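Local coordinates for protein putative 2-dehydro-3-deoxygalactonokinase (Sinorhizobium meliloti, PDB 3T69) that probably phosphorylates 2-dehydro-3-deoxy-D-galactonate at the expense of ATP, a step in breaking down galactose through the DeLey-Doudoroff pathway, at residues T130-A135 / V146-T151; F194-A199 / L270-R275; N217-V222 / S241-G246; D260-V265 / T276-Q281. All blocks are in the same frame, centred on the assembly; numbering follows the deposited sequence.

Interaction 1. Residues T130-A135 / V146-T151; sequences TQLLGA and VCMPGT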
loop_
_atom_site.group_PDB
_atom_site.type_symbol
_atom_site.label_atom_id
_atom_site.label_comp_id
_atom_site.label_asym_id
_atom_site.label_seq_id
_atom_site.Cartn_x
_atom_site.Cartn_y
_atom_site.Cartn_z
ATOM N N THR B 130 -15.035 17.018 14.573
ATOM C CA THR B 130 -16.388 17.179 15.022
ATOM C C THR B 130 -16.910 15.992 15.867
ATOM O O THR B 130 -17.695 16.193 16.802
ATOM C CB THR B 130 -17.305 17.492 13.858
ATOM O OG1 THR B 130 -16.863 18.732 13.279
ATOM C CG2 THR B 130 -18.738 17.637 14.352
ATOM N N GLN B 131 -16.429 14.782 15.572
ATOM C CA GLN B 131 -16.686 13.661 16.451
ATOM C C GLN B 131 -15.925 13.897 17.739
ATOM O O GLN B 131 -16.288 13.394 18.780
ATOM C CB GLN B 131 -16.311 12.334 15.796
ATOM C CG GLN B 131 -16.829 12.184 14.346
ATOM C CD GLN B 131 -16.419 10.860 13.690
ATOM O OE1 GLN B 131 -15.255 10.628 13.373
ATOM N NE2 GLN B 131 -17.393 9.992 13.482
ATOM N N LEU B 132 -14.879 14.679 17.708
ATOM C CA LEU B 132 -14.192 14.919 18.975
ATOM C C LEU B 132 -14.818 16.051 19.767
ATOM O O LEU B 132 -14.700 16.112 21.002
ATOM C CB LEU B 132 -12.709 15.191 18.768
ATOM C CG LEU B 132 -11.824 14.019 18.366
ATOM C CD1 LEU B 132 -10.489 14.559 17.865
ATOM C CD2 LEU B 132 -11.618 13.065 19.525
ATOM N N LEU B 133 -15.470 16.970 19.066
ATOM C CA LEU B 133 -16.198 18.039 19.746
ATOM C C LEU B 133 -17.313 17.325 20.512
ATOM O O LEU B 133 -17.512 17.560 21.707
ATOM C CB LEU B 133 -16.767 19.047 18.741
ATOM C CG LEU B 133 -17.753 20.099 19.255
ATOM C CD1 LEU B 133 -17.147 21.006 20.297
ATOM C CD2 LEU B 133 -18.274 20.861 18.063
ATOM N N GLY B 134 -17.978 16.429 19.789
ATOM C CA GLY B 134 -19.038 15.626 20.312
ATOM C C GLY B 134 -18.696 14.885 21.584
ATOM O O GLY B 134 -19.441 14.955 22.546
ATOM N N ALA B 135 -17.561 14.206 21.612
ATOM C CA ALA B 135 -17.351 13.193 22.627
ATOM C C ALA B 135 -16.456 13.605 23.779
ATOM O O ALA B 135 -16.395 12.895 24.783
ATOM C CB ALA B 135 -16.861 11.905 22.001
ATOM N N VAL B 146 -7.368 8.521 21.735
ATOM C CA VAL B 146 -8.517 8.080 20.982
ATOM C C VAL B 146 -8.111 7.616 19.593
ATOM O O VAL B 146 -7.407 8.331 18.873
ATOM C CB VAL B 146 -9.490 9.258 20.822
ATOM C CG1 VAL B 146 -10.787 8.835 20.186
ATOM C CG2 VAL B 146 -9.738 9.973 22.186
ATOM N N CYS B 147 -8.590 6.442 19.201
ATOM C CA CYS B 147 -8.320 5.867 17.896
ATOM C C CYS B 147 -9.560 5.986 17.104
ATOM O O CYS B 147 -10.596 5.518 17.543
ATOM C CB CYS B 147 -7.910 4.384 18.019
ATOM S SG CYS B 147 -8.117 3.295 16.553
ATOM N N MET B 148 -9.465 6.580 15.910
ATOM C CA MET B 148 -10.654 6.796 15.081
ATOM C C MET B 148 -10.514 6.159 13.699
ATOM O O MET B 148 -10.229 6.844 12.760
ATOM C CB MET B 148 -10.975 8.320 14.988
ATOM C CG MET B 148 -10.815 9.085 16.344
ATOM S SD MET B 148 -10.971 10.876 16.382
ATOM C CE MET B 148 -12.560 10.916 15.594
ATOM N N PRO B 149 -10.756 4.836 13.572
ATOM C CA PRO B 149 -10.568 4.056 12.338
ATOM C C PRO B 149 -11.385 4.618 11.210
ATOM O O PRO B 149 -12.181 5.471 11.481
ATOM C CB PRO B 149 -11.143 2.700 12.717
ATOM C CG PRO B 149 -12.122 2.992 13.832
ATOM C CD PRO B 149 -11.378 4.007 14.623
ATOM N N GLY B 150 -11.204 4.093 9.980
ATOM C CA GLY B 150 -11.890 4.504 8.717
ATOM C C GLY B 150 -10.926 4.437 7.506
ATOM O O GLY B 150 -9.830 3.943 7.626
ATOM N N THR B 151 -11.322 4.922 6.330
ATOM C CA THR B 151 -10.363 5.106 5.234
ATOM C C THR B 151 -9.000 5.619 5.715
ATOM O O THR B 151 -7.967 5.084 5.327
ATOM C CB THR B 151 -10.860 6.135 4.241
ATOM O OG1 THR B 151 -12.167 5.767 3.815
ATOM C CG2 THR B 151 -9.973 6.159 3.053
#

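Interaction 2. Residues F194-A199 / L270-R275; sequences FAAGSA and LGTLYR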
loop_
_atom_site.group_PDB
_atom_site.type_symbol
_atom_site.label_atom_id
_atom_site.label_comp_id
_atom_site.label_asym_id
_atom_site.label_seq_id
_atom_site.Cartn_x
_atom_site.Cartn_y
_atom_site.Cartn_z
ATOM N N PHE B 194 -15.148 -11.319 5.982
ATOM C CA PHE B 194 -14.484 -12.309 6.782
ATOM C C PHE B 194 -14.861 -12.070 8.221
ATOM O O PHE B 194 -15.117 -10.937 8.610
ATOM C CB PHE B 194 -12.951 -12.257 6.581
ATOM C CG PHE B 194 -12.280 -10.993 7.111
ATOM C CD1 PHE B 194 -11.766 -10.956 8.403
ATOM C CD2 PHE B 194 -12.145 -9.863 6.301
ATOM C CE1 PHE B 194 -11.151 -9.827 8.875
ATOM C CE2 PHE B 194 -11.539 -8.729 6.772
ATOM C CZ PHE B 194 -11.039 -8.710 8.061
ATOM N N ALA B 195 -14.880 -13.140 9.009
ATOM C CA ALA B 195 -15.292 -13.067 10.410
ATOM C C ALA B 195 -14.163 -12.543 11.288
ATOM O O ALA B 195 -13.137 -13.193 11.452
ATOM C CB ALA B 195 -15.794 -14.436 10.912
ATOM N N ALA B 196 -14.372 -11.355 11.843
ATOM C CA ALA B 196 -13.448 -10.715 12.788
ATOM C C ALA B 196 -12.728 -11.659 13.769
ATOM O O ALA B 196 -11.563 -11.416 14.178
ATOM C CB ALA B 196 -14.208 -9.626 13.572
ATOM N N GLY B 197 -13.434 -12.715 14.173
ATOM C CA GLY B 197 -12.921 -13.632 15.193
ATOM C C GLY B 197 -11.892 -14.597 14.647
ATOM O O GLY B 197 -11.027 -15.064 15.396
ATOM N N SER B 198 -11.993 -14.887 13.339
ATOM C CA SER B 198 -11.128 -15.873 12.664
ATOM C C SER B 198 -9.696 -15.613 13.052
ATOM O O SER B 198 -9.288 -14.454 13.200
ATOM C CB SER B 198 -11.287 -15.842 11.141
ATOM O OG SER B 198 -10.474 -14.833 10.557
ATOM N N ALA B 199 -8.959 -16.702 13.257
ATOM C CA ALA B 199 -7.562 -16.644 13.686
ATOM C C ALA B 199 -6.679 -16.063 12.582
ATOM O O ALA B 199 -5.665 -15.426 12.871
ATOM C CB ALA B 199 -7.076 -18.033 14.113
ATOM N N LEU B 270 -16.260 -2.184 11.006
ATOM C CA LEU B 270 -14.917 -1.709 11.301
ATOM C C LEU B 270 -14.657 -1.475 12.787
ATOM O O LEU B 270 -13.530 -1.704 13.282
ATOM C CB LEU B 270 -14.659 -0.430 10.518
ATOM C CG LEU B 270 -13.234 0.107 10.347
ATOM C CD1 LEU B 270 -12.241 -0.922 9.897
ATOM C CD2 LEU B 270 -13.335 1.188 9.318
ATOM N N GLY B 271 -15.689 -1.014 13.498
ATOM C CA GLY B 271 -15.600 -0.811 14.939
ATOM C C GLY B 271 -15.272 -2.114 15.638
ATOM O O GLY B 271 -14.331 -2.166 16.453
ATOM N N THR B 272 -16.037 -3.165 15.310
ATOM C CA THR B 272 -15.832 -4.511 15.872
ATOM C C THR B 272 -14.389 -4.940 15.563
ATOM O O THR B 272 -13.542 -5.081 16.491
ATOM C CB THR B 272 -16.904 -5.537 15.347
ATOM O OG1 THR B 272 -18.205 -5.198 15.859
ATOM C CG2 THR B 272 -16.582 -6.959 15.775
ATOM N N LEU B 273 -14.101 -5.072 14.268
ATOM C CA LEU B 273 -12.742 -5.325 13.765
ATOM C C LEU B 273 -11.596 -4.656 14.551
ATOM O O LEU B 273 -10.630 -5.320 14.924
ATOM C CB LEU B 273 -12.673 -4.927 12.303
ATOM C CG LEU B 273 -11.741 -5.739 11.398
ATOM C CD1 LEU B 273 -12.013 -7.247 11.503
ATOM C CD2 LEU B 273 -11.928 -5.272 9.938
ATOM N N TYR B 274 -11.703 -3.364 14.845
ATOM C CA TYR B 274 -10.665 -2.714 15.629
ATOM C C TYR B 274 -10.593 -3.058 17.116
ATOM O O TYR B 274 -9.495 -3.055 17.702
ATOM C CB TYR B 274 -10.691 -1.193 15.450
ATOM C CG TYR B 274 -9.912 -0.677 14.250
ATOM C CD1 TYR B 274 -8.690 -0.026 14.413
ATOM C CD2 TYR B 274 -10.391 -0.838 12.963
ATOM C CE1 TYR B 274 -7.956 0.472 13.301
ATOM C CE2 TYR B 274 -9.671 -0.343 11.860
ATOM C CZ TYR B 274 -8.460 0.293 12.042
ATOM O OH TYR B 274 -7.779 0.777 10.949
ATOM N N ARG B 275 -11.742 -3.340 17.746
ATOM C CA ARG B 275 -11.740 -3.619 19.203
ATOM C C ARG B 275 -11.094 -4.969 19.301
ATOM O O ARG B 275 -10.254 -5.231 20.184
ATOM C CB ARG B 275 -13.187 -3.657 19.795
#

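Interaction 3. Residues N217-V222 / S241-G246; sequences NLLFSV and SGTLIG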
loop_
_atom_site.group_PDB
_atom_site.type_symbol
_atom_site.label_atom_id
_atom_site.label_comp_id
_atom_site.label_asym_id
_atom_site.label_seq_id
_atom_site.Cartn_x
_atom_site.Cartn_y
_atom_site.Cartn_z
ATOM N N ASN B 217 6.794 -7.544 2.920
ATOM C CA ASN B 217 6.985 -8.950 2.709
ATOM C C ASN B 217 5.718 -9.721 3.111
ATOM O O ASN B 217 5.155 -10.490 2.310
ATOM C CB ASN B 217 8.199 -9.438 3.479
ATOM C CG ASN B 217 8.260 -10.934 3.575
ATOM O OD1 ASN B 217 8.390 -11.637 2.578
ATOM N ND2 ASN B 217 8.143 -11.433 4.766
ATOM N N LEU B 218 5.256 -9.473 4.341
ATOM C CA LEU B 218 4.001 -10.110 4.840
ATOM C C LEU B 218 2.867 -9.971 3.846
ATOM O O LEU B 218 2.192 -10.960 3.549
ATOM C CB LEU B 218 3.597 -9.573 6.204
ATOM C CG LEU B 218 4.639 -9.952 7.287
ATOM C CD1 LEU B 218 4.594 -9.065 8.552
ATOM C CD2 LEU B 218 4.573 -11.437 7.639
ATOM N N LEU B 219 2.725 -8.784 3.259
ATOM C CA LEU B 219 1.699 -8.584 2.242
ATOM C C LEU B 219 1.913 -9.485 1.030
ATOM O O LEU B 219 0.951 -10.037 0.487
ATOM C CB LEU B 219 1.642 -7.129 1.802
ATOM C CG LEU B 219 1.207 -6.107 2.865
ATOM C CD1 LEU B 219 1.468 -4.674 2.424
ATOM C CD2 LEU B 219 -0.254 -6.291 3.174
ATOM N N PHE B 220 3.170 -9.689 0.625
ATOM C CA PHE B 220 3.366 -10.534 -0.512
ATOM C C PHE B 220 2.974 -11.967 -0.203
ATOM O O PHE B 220 2.394 -12.647 -1.043
ATOM C CB PHE B 220 4.774 -10.443 -1.096
ATOM C CG PHE B 220 4.935 -11.281 -2.330
ATOM C CD1 PHE B 220 4.303 -10.921 -3.495
ATOM C CD2 PHE B 220 5.639 -12.486 -2.288
ATOM C CE1 PHE B 220 4.403 -11.708 -4.664
ATOM C CE2 PHE B 220 5.768 -13.259 -3.430
ATOM C CZ PHE B 220 5.131 -12.869 -4.632
ATOM N N SER B 221 3.195 -12.372 1.020
ATOM C CA SER B 221 2.898 -13.698 1.474
ATOM C C SER B 221 1.445 -14.064 1.363
ATOM O O SER B 221 1.131 -15.199 1.218
ATOM C CB SER B 221 3.422 -13.899 2.875
ATOM O OG SER B 221 4.794 -14.208 2.815
ATOM N N VAL B 222 0.531 -13.130 1.452
ATOM C CA VAL B 222 -0.815 -13.564 1.260
ATOM C C VAL B 222 -0.969 -14.121 -0.149
ATOM O O VAL B 222 -1.626 -15.092 -0.324
ATOM C CB VAL B 222 -1.893 -12.523 1.649
ATOM C CG1 VAL B 222 -1.369 -11.463 2.525
ATOM C CG2 VAL B 222 -2.594 -12.007 0.493
ATOM N N SER B 241 -6.236 -7.562 5.889
ATOM C CA SER B 241 -6.736 -6.550 6.766
ATOM C C SER B 241 -5.893 -6.564 8.019
ATOM O O SER B 241 -5.441 -5.509 8.502
ATOM C CB SER B 241 -8.182 -6.817 7.109
ATOM O OG SER B 241 -8.616 -5.814 8.013
ATOM N N GLY B 242 -5.625 -7.765 8.513
ATOM C CA GLY B 242 -4.899 -7.899 9.718
ATOM C C GLY B 242 -3.533 -7.295 9.657
ATOM O O GLY B 242 -3.067 -6.695 10.662
ATOM N N THR B 243 -2.863 -7.438 8.504
ATOM C CA THR B 243 -1.478 -6.947 8.372
ATOM C C THR B 243 -1.427 -5.439 8.493
ATOM O O THR B 243 -0.620 -4.851 9.277
ATOM C CB THR B 243 -0.816 -7.384 7.010
ATOM O OG1 THR B 243 -0.785 -8.827 6.914
ATOM C CG2 THR B 243 0.584 -6.820 6.901
ATOM N N LEU B 244 -2.297 -4.821 7.708
ATOM C CA LEU B 244 -2.419 -3.375 7.665
ATOM C C LEU B 244 -2.715 -2.837 9.048
ATOM O O LEU B 244 -2.065 -1.870 9.505
ATOM C CB LEU B 244 -3.544 -2.990 6.727
ATOM C CG LEU B 244 -3.200 -3.256 5.274
ATOM C CD1 LEU B 244 -4.337 -2.786 4.417
ATOM C CD2 LEU B 244 -1.810 -2.579 4.858
ATOM N N ILE B 245 -3.683 -3.481 9.723
ATOM C CA ILE B 245 -4.084 -3.021 11.016
ATOM C C ILE B 245 -2.973 -3.273 12.048
ATOM O O ILE B 245 -2.680 -2.404 12.924
ATOM C CB ILE B 245 -5.476 -3.567 11.454
ATOM C CG1 ILE B 245 -6.570 -2.929 10.619
ATOM C CG2 ILE B 245 -5.737 -3.164 12.905
ATOM C CD1 ILE B 245 -7.834 -3.738 10.468
ATOM N N GLY B 246 -2.313 -4.422 11.951
ATOM C CA GLY B 246 -1.251 -4.681 12.904
ATOM C C GLY B 246 -0.213 -3.596 12.803
ATOM O O GLY B 246 0.375 -3.161 13.803
#

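Interaction 4. Residues D260-V265 / T276-Q281; sequences DGVCLV and TALESQ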
loop_
_atom_site.group_PDB
_atom_site.type_symbol
_atom_site.label_atom_id
_atom_site.label_comp_id
_atom_site.label_asym_id
_atom_site.label_seq_id
_atom_site.Cartn_x
_atom_site.Cartn_y
_atom_site.Cartn_z
ATOM N N ASP B 260 -2.835 1.612 28.159
ATOM C CA ASP B 260 -3.586 0.446 28.630
ATOM C C ASP B 260 -4.852 0.023 27.856
ATOM O O ASP B 260 -5.093 -1.165 27.692
ATOM C CB ASP B 260 -3.851 0.563 30.141
ATOM C CG ASP B 260 -2.574 0.397 30.976
ATOM O OD1 ASP B 260 -1.790 -0.548 30.696
ATOM O OD2 ASP B 260 -2.358 1.211 31.913
ATOM N N GLY B 261 -5.680 0.960 27.416
ATOM C CA GLY B 261 -5.490 2.366 27.686
ATOM C C GLY B 261 -5.878 3.222 26.500
ATOM O O GLY B 261 -5.370 4.367 26.390
ATOM N N VAL B 262 -6.754 2.686 25.618
ATOM C CA VAL B 262 -7.284 3.472 24.475
ATOM C C VAL B 262 -8.800 3.513 24.343
ATOM O O VAL B 262 -9.484 2.539 24.653
ATOM C CB VAL B 262 -6.644 3.097 23.082
ATOM C CG1 VAL B 262 -5.234 2.563 23.264
ATOM C CG2 VAL B 262 -7.512 2.130 22.270
ATOM N N CYS B 263 -9.291 4.646 23.839
ATOM C CA CYS B 263 -10.716 4.885 23.601
ATOM C C CYS B 263 -11.058 4.842 22.123
ATOM O O CYS B 263 -10.774 5.779 21.385
ATOM C CB CYS B 263 -11.140 6.243 24.179
ATOM S SG CYS B 263 -10.475 6.534 25.891
ATOM N N LEU B 264 -11.683 3.755 21.692
ATOM C CA LEU B 264 -12.059 3.608 20.296
ATOM C C LEU B 264 -13.368 4.290 20.044
ATOM O O LEU B 264 -14.332 4.009 20.735
ATOM C CB LEU B 264 -12.205 2.132 19.924
ATOM C CG LEU B 264 -12.634 1.831 18.494
ATOM C CD1 LEU B 264 -11.430 1.971 17.613
ATOM C CD2 LEU B 264 -13.210 0.419 18.367
ATOM N N VAL B 265 -13.388 5.180 19.052
ATOM C CA VAL B 265 -14.598 5.785 18.490
ATOM C C VAL B 265 -14.820 5.144 17.152
ATOM O O VAL B 265 -13.981 5.276 16.281
ATOM C CB VAL B 265 -14.380 7.281 18.215
ATOM C CG1 VAL B 265 -15.524 7.862 17.398
ATOM C CG2 VAL B 265 -14.147 8.057 19.526
ATOM N N THR B 276 -11.494 -5.815 18.352
ATOM C CA THR B 276 -10.976 -7.166 18.242
ATOM C C THR B 276 -9.457 -7.089 18.095
ATOM O O THR B 276 -8.686 -7.710 18.859
ATOM C CB THR B 276 -11.598 -7.832 17.027
ATOM O OG1 THR B 276 -13.014 -7.831 17.186
ATOM C CG2 THR B 276 -11.114 -9.243 16.843
ATOM N N ALA B 277 -9.034 -6.270 17.140
ATOM C CA ALA B 277 -7.638 -6.141 16.861
ATOM C C ALA B 277 -6.908 -5.493 18.039
ATOM O O ALA B 277 -5.802 -5.898 18.388
ATOM C CB ALA B 277 -7.447 -5.378 15.543
ATOM N N LEU B 278 -7.517 -4.502 18.667
ATOM C CA LEU B 278 -6.841 -3.810 19.779
ATOM C C LEU B 278 -6.702 -4.626 21.089
ATOM O O LEU B 278 -5.688 -4.506 21.824
ATOM C CB LEU B 278 -7.509 -2.455 20.073
ATOM C CG LEU B 278 -7.447 -1.383 18.983
ATOM C CD1 LEU B 278 -8.583 -0.422 19.110
ATOM C CD2 LEU B 278 -6.112 -0.645 19.016
ATOM N N GLU B 279 -7.722 -5.430 21.400
ATOM C CA GLU B 279 -7.666 -6.242 22.600
ATOM C C GLU B 279 -6.580 -7.292 22.446
ATOM O O GLU B 279 -5.712 -7.412 23.327
ATOM C CB GLU B 279 -9.032 -6.845 22.924
ATOM C CG GLU B 279 -9.931 -5.847 23.642
ATOM C CD GLU B 279 -11.432 -6.146 23.552
ATOM O OE1 GLU B 279 -11.919 -6.833 22.619
ATOM O OE2 GLU B 279 -12.144 -5.629 24.431
ATOM N N SER B 280 -6.594 -8.001 21.310
ATOM C CA SER B 280 -5.542 -8.982 20.990
ATOM C C SER B 280 -4.136 -8.453 21.266
ATOM O O SER B 280 -3.244 -9.229 21.567
ATOM C CB SER B 280 -5.673 -9.520 19.558
ATOM O OG SER B 280 -5.182 -8.591 18.606
ATOM N N GLN B 281 -3.940 -7.135 21.202
ATOM C CA GLN B 281 -2.615 -6.577 21.522
ATOM C C GLN B 281 -2.488 -6.117 22.946
ATOM O O GLN B 281 -1.495 -5.459 23.297
ATOM C CB GLN B 281 -2.156 -5.474 20.543
ATOM C CG GLN B 281 -2.173 -5.900 19.076
ATOM C CD GLN B 281 -1.487 -7.248 18.837
ATOM O OE1 GLN B 281 -0.311 -7.440 19.181
ATOM N NE2 GLN B 281 -2.221 -8.184 18.241
#

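Interaction 1. Residues T130-A135 / V146-T151
Leu-132 and Met-148 make the apolar heart of this contact. The thioether sulfur lies against the branched end of the leucine: SD of Met-148 is 3.8 Å from CG of Leu-132 and nearly as close to both of its methyls, so the sulfur rests on the fork and not on one branch. The two side chains run at a slant to one another. Two residues earlier on the strand, Val-146 reaches the same leucine less closely, its CG1 being 4.4 Å from CD2 of Leu-132. Val-156 and Leu-158 of strand 153-159 also touch Leu-132, and Val-156 touches Met-148 too.

This is a helix laid on a sheet. Helical segment 130-135 and residues 146-148 of strand 143-148 run at 138°, with 11.3 Å between their axes, and the strand sits inside a sheet whose strand order (162-169, 153-159, 143-148, 261-264, 284-285) is that of the ribonuclease H-like core in ASKHA kinases, consistent with the family. Val-146 and Met-148 turn to the helix, whereas Cys-147 packs on Tyr-274 on the other face.

The remaining contact is that of Gln-131 with the methyl of Met-148. Met-148 bends at its last torsion (chi3 54°), which brings CE alongside the glutamine, 3.5 Å from OE1 of Gln-131 and 4.0 Å from its CB. The two chains pass each other heading in opposite directions, and no hydrogen bond links the segments. The amide NE2 of Gln-131 makes a weak hydrogen bond to Ala-290 O of helix 290-305, whose Ala-293 and Val-294 its side chain touches.

Interaction 2. Residues F194-A199 / L270-R275
Ala-195 O, the carbonyl just ahead of the methyl of Ala-196 that meets Leu-273, takes two bonds from Ser-198. The backbone N of Ser-198 lies 2.8 Å from Ala-195 O and closes a type I beta turn; OG of Ser-198 adds a weak bond to the same oxygen. The turn puts Ala-196 at its corner, facing helix 268-280, and leads through Ser-198, the N-cap residue, into helix 199-210.

Across the gap everything is apolar. CD1 of Leu-273 is shared: it lies 3.8 Å from CB of Ala-196 and equally far from CE1 of Phe-194, approaching the ring obliquely. The other methyl takes part as well, with CD2 of Leu-273 4.0 Å from CZ of Phe-194. Here a loop is pinned to the side of a helix from the sheet-bearing ASKHA-like core, near the surface. The Phe-194 side chain crosses Leu-273 at about a right angle; its CG stands between the backbone N and the carbonyl carbon (chi1 67°), directing the ring to Ser-241 and Ala-238 of helix 233-252. At the outer margin, CG2 of Thr-272 comes within 4.2 Å of CB of Ala-196.

Interaction 3. Residues N217-V222 / S241-G246
Thr-243 meets Leu-218 and Leu-219 with its methyl, and its first torsion explains why. At chi1 -60° the CG2 methyl stands anti to the backbone N and projects to the neighbouring helix, while OG1 lies beside that N and hydrogen-bonds back to Gln-239 O one turn earlier. The buried hydroxyl is thus satisfied by its own helix, and the methyl does the touching.

CG2 of Thr-243 sits 4.1 Å from CB of Leu-218 and 3.9 Å from CD2 of Leu-219. Leu-219 has its CG beside the backbone N (chi1 -65°). That brings CD2 over at a slant onto the threonine, although the CB itself does not aim at the other helix. CD2 of Leu-219 also meets CD2 of Leu-244, at a looser 4.4 Å.

The second subunit also reaches helix 215-228: Ser-221 OG hydrogen-bonds to Pro-122 O of that subunit, and Leu-219 itself packs on Met-170 of it. Helices 215-228 and 233-252 follow one another in the chain, and the segments run nearly antiparallel, at 171° with axes 10.1 Å apart: an antiparallel helical hairpin.

Interaction 4. Residues D260-V265 / T276-Q281
No flat group takes part where Val-262 and Leu-264 meet Leu-278; this face is purely aliphatic. The side-chain amide of Gln-281, next in the chain after Ser-280, hydrogen-bonds within its own segment, from NE2 to Ser-280 OG at 3.0 Å. The N-H...O angle is 138°, so the bond is bent, and NE2 has a second partner in Ser-206 OG of helix 199-210.

The segments belong to a beta-alpha-beta unit: strand 261-264, helix 268-280 and strand 284-285, the two strands being parallel neighbours in the core sheet. The contact is therefore the helix lying back on the strand that leads into it. In ASKHA kinases the glycine-rich turn after such a strand commonly borders the adenosine site, and the same probably holds here.

Leu-278 carries the helix side alone, through one methyl. Its CD1 is 4.0 Å from CD1 of Leu-264 and 4.2 Å from CG2 of Val-262, bridging two residues that point to the same side of the strand. Leu-264 gets there with CG anti to its backbone N (chi1 178°), and its chain slants across that of Leu-278. Val-285 of the next strand touches both leucines, and Leu-283 adds to the cover of Leu-278.

Near the C-terminal end of segment 276-281, Ser-280 OG donates to Ala-277 O at 2.8 Å, sitting above the carbonyl plane by 36°.

From the N terminus, interaction 1 closes first, a short loop joining helix 128-139 to strand 143-148. Interaction 2 opens at 194-199 and closes far later on helix 268-280; interaction 3, the hairpin of helices 215-228 and 233-252, is nested within that long loop. Interaction 4 opens at strand 261-264 before interaction 2 has closed and ends beyond it, so the two cross on the shared helix. Strands 143-148 and 261-264 are sheet neighbours, tying interaction 1 to interaction 4, while Tyr-274 packs on Pro-149 to join interaction 1 to interaction 2. Ser-241 and Ile-245 of interaction 3 meet the helix of interactions 2 and 4, fastening the helical part to the sheet core.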